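Local coordinates for CheQ (Campylobacter jejuni subsp. jejuni, PDB 6A51), which is a regulator that, with CheP, controls transcription of the core chemotaxis operon cheVAW, at residues 49-54 and 62-67. Sequence-based numbering, arbitrary orientation.
Sequences NVEIGR and FLHRNC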
loop_
_atom_site.group_PDB
_atom_site.type_symbol
_atom_site.label_atom_id
_atom_site.label_comp_id
_atom_site.label_asym_id
_atom_site.label_seq_id
_atom_site.Cartn_x
_atom_site.Cartn_y
_atom_site.Cartn_z
ATOM N N ASN A 49 -7.913 -18.305 16.167
ATOM C CA ASN A 49 -8.714 -17.510 15.316
ATOM C C ASN A 49 -7.724 -16.507 14.878
ATOM O O ASN A 49 -7.274 -15.732 15.673
ATOM C CB ASN A 49 -9.832 -16.842 16.085
ATOM C CG ASN A 49 -10.914 -17.803 16.496
ATOM O OD1 ASN A 49 -11.476 -18.524 15.679
ATOM N ND2 ASN A 49 -11.217 -17.810 17.769
ATOM N N VAL A 50 -7.315 -16.595 13.620
ATOM C CA VAL A 50 -6.336 -15.672 13.082
ATOM C C VAL A 50 -6.809 -15.133 11.746
ATOM O O VAL A 50 -7.191 -15.897 10.860
ATOM C CB VAL A 50 -4.965 -16.346 12.898
ATOM C CG1 VAL A 50 -5.091 -17.566 11.996
ATOM C CG2 VAL A 50 -3.959 -15.357 12.330
ATOM N N GLU A 51 -6.772 -13.818 11.597
ATOM C CA GLU A 51 -7.168 -13.210 10.345
ATOM C C GLU A 51 -5.912 -12.576 9.790
ATOM O O GLU A 51 -5.301 -11.727 10.441
ATOM C CB GLU A 51 -8.245 -12.150 10.573
ATOM C CG GLU A 51 -9.516 -12.685 11.213
ATOM C CD GLU A 51 -10.559 -11.606 11.428
ATOM O OE1 GLU A 51 -10.291 -10.439 11.072
ATOM O OE2 GLU A 51 -11.646 -11.924 11.953
ATOM N N ILE A 52 -5.517 -12.978 8.590
ATOM C CA ILE A 52 -4.340 -12.415 8.013
ATOM C C ILE A 52 -4.676 -11.953 6.634
ATOM O O ILE A 52 -5.686 -12.307 6.097
ATOM C CB ILE A 52 -3.175 -13.397 7.927
ATOM C CG1 ILE A 52 -3.479 -14.517 6.975
ATOM C CG2 ILE A 52 -2.828 -13.958 9.273
ATOM C CD1 ILE A 52 -2.252 -15.225 6.524
ATOM N N GLY A 53 -3.819 -11.126 6.085
ATOM C CA GLY A 53 -4.016 -10.617 4.747
ATOM C C GLY A 53 -2.670 -10.510 4.077
ATOM O O GLY A 53 -1.635 -10.381 4.739
ATOM N N ARG A 54 -2.698 -10.567 2.746
ATOM C CA ARG A 54 -1.519 -10.306 1.936
ATOM C C ARG A 54 -1.984 -9.735 0.607
ATOM O O ARG A 54 -3.146 -9.889 0.223
ATOM C CB ARG A 54 -0.683 -11.573 1.712
ATOM C CG ARG A 54 -1.528 -12.740 1.187
ATOM C CD ARG A 54 -0.682 -13.932 0.750
ATOM N NE ARG A 54 -0.113 -13.676 -0.562
ATOM C CZ ARG A 54 -0.321 -14.431 -1.625
ATOM N NH1 ARG A 54 -1.050 -15.522 -1.526
ATOM N NH2 ARG A 54 0.245 -14.111 -2.780
ATOM N N PHE A 62 0.187 -9.496 6.921
ATOM C CA PHE A 62 -0.454 -8.501 7.766
ATOM C C PHE A 62 -1.484 -9.192 8.657
ATOM O O PHE A 62 -2.203 -10.089 8.210
ATOM C CB PHE A 62 -1.122 -7.408 6.919
ATOM C CG PHE A 62 -0.154 -6.626 6.073
ATOM C CD1 PHE A 62 0.231 -7.092 4.825
ATOM C CD2 PHE A 62 0.389 -5.437 6.534
ATOM C CE1 PHE A 62 1.134 -6.389 4.052
ATOM C CE2 PHE A 62 1.298 -4.723 5.767
ATOM C CZ PHE A 62 1.671 -5.201 4.524
ATOM N N LEU A 63 -1.552 -8.770 9.917
ATOM C CA LEU A 63 -2.488 -9.323 10.885
ATOM C C LEU A 63 -3.633 -8.350 11.089
ATOM O O LEU A 63 -3.411 -7.150 11.276
ATOM C CB LEU A 63 -1.798 -9.604 12.219
ATOM C CG LEU A 63 -0.583 -10.531 12.093
ATOM C CD1 LEU A 63 0.239 -10.590 13.379
ATOM C CD2 LEU A 63 -1.051 -11.901 11.670
ATOM N N HIS A 64 -4.853 -8.862 11.053
ATOM C CA HIS A 64 -6.007 -8.022 11.320
ATOM C C HIS A 64 -6.059 -7.718 12.813
ATOM O O HIS A 64 -5.876 -8.624 13.638
ATOM C CB HIS A 64 -7.273 -8.725 10.838
ATOM C CG HIS A 64 -8.460 -7.828 10.725
ATOM N ND1 HIS A 64 -8.958 -7.114 11.795
ATOM C CD2 HIS A 64 -9.252 -7.532 9.670
ATOM C CE1 HIS A 64 -10.006 -6.413 11.401
ATOM N NE2 HIS A 64 -10.208 -6.651 10.118
ATOM N N ARG A 65 -6.293 -6.438 13.160
ATOM C CA ARG A 65 -6.089 -5.973 14.537
ATOM C C ARG A 65 -7.035 -6.642 15.517
ATOM O O ARG A 65 -6.693 -6.807 16.694
ATOM C CB ARG A 65 -6.272 -4.462 14.636
ATOM C CG ARG A 65 -5.330 -3.686 13.794
ATOM C CD ARG A 65 -5.751 -2.240 13.585
ATOM N NE ARG A 65 -4.539 -1.474 13.394
ATOM C CZ ARG A 65 -3.834 -0.940 14.377
ATOM N NH1 ARG A 65 -4.276 -1.044 15.626
ATOM N NH2 ARG A 65 -2.701 -0.294 14.109
ATOM N N ASN A 66 -8.230 -7.001 15.051
ATOM C CA ASN A 66 -9.262 -7.662 15.832
ATOM C C ASN A 66 -8.790 -9.021 16.350
ATOM O O ASN A 66 -8.990 -9.317 17.533
ATOM C CB ASN A 66 -10.513 -7.731 14.944
ATOM C CG ASN A 66 -11.709 -8.397 15.595
ATOM O OD1 ASN A 66 -11.644 -8.897 16.723
ATOM N ND2 ASN A 66 -12.845 -8.358 14.885
ATOM N N CYS A 67 -8.061 -9.798 15.547
ATOM C CA CYS A 67 -7.610 -11.119 15.964
ATOM C C CYS A 67 -6.423 -11.102 16.936
ATOM O O CYS A 67 -6.030 -12.175 17.409
ATOM C CB CYS A 67 -7.264 -11.968 14.728
ATOM S SG CYS A 67 -5.557 -11.856 14.075
#
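Gly53 and Phe62 form a hydrogen-bonded antiparallel pair in a beta hairpin, whose strands 52-55 and 62-64 are the inner two of a four-stranded mixed sheet, between 15-18 and 27-29. Gly53 N donates to Phe62 O at 2.9 Å, and Phe62 N returns a bond to Gly53 O. The ladder runs on through the non-hydrogen-bonded pair Ile52 and Leu63 to an almost straight bond from His64 N to Glu51 O (3.0 Å, 178°). Beyond His64 the chain turns, Cys67 N bonding to His64 O, and a thiol takes over where a backbone carbonyl would continue the pattern: Glu51 N points at Cys67 SG, 3.4 Å off, in a bond that is nearly linear (175°).

On one side of the sheet the branched, apolar Ile52 and Leu63 meet through CG2 and CD2, 3.6 Å apart, both also touching Tyr44; Leu63 reaches on to Phe33 of helix 30-37. Glycine brings no side chain to the face that carries the Phe62 ring, whose edge lies near Gly53 O. Phe62 packs against Leu24, Tyr27 and Leu29. Glu51 and His64 lie alongside each other. The extended chain of Glu51 (chi2 180°) carries its carboxylate out beside the imidazole; the two planes stand nearly perpendicular, with OE1 over one ring face, offset toward the rim, 3.2 Å from His64 CG.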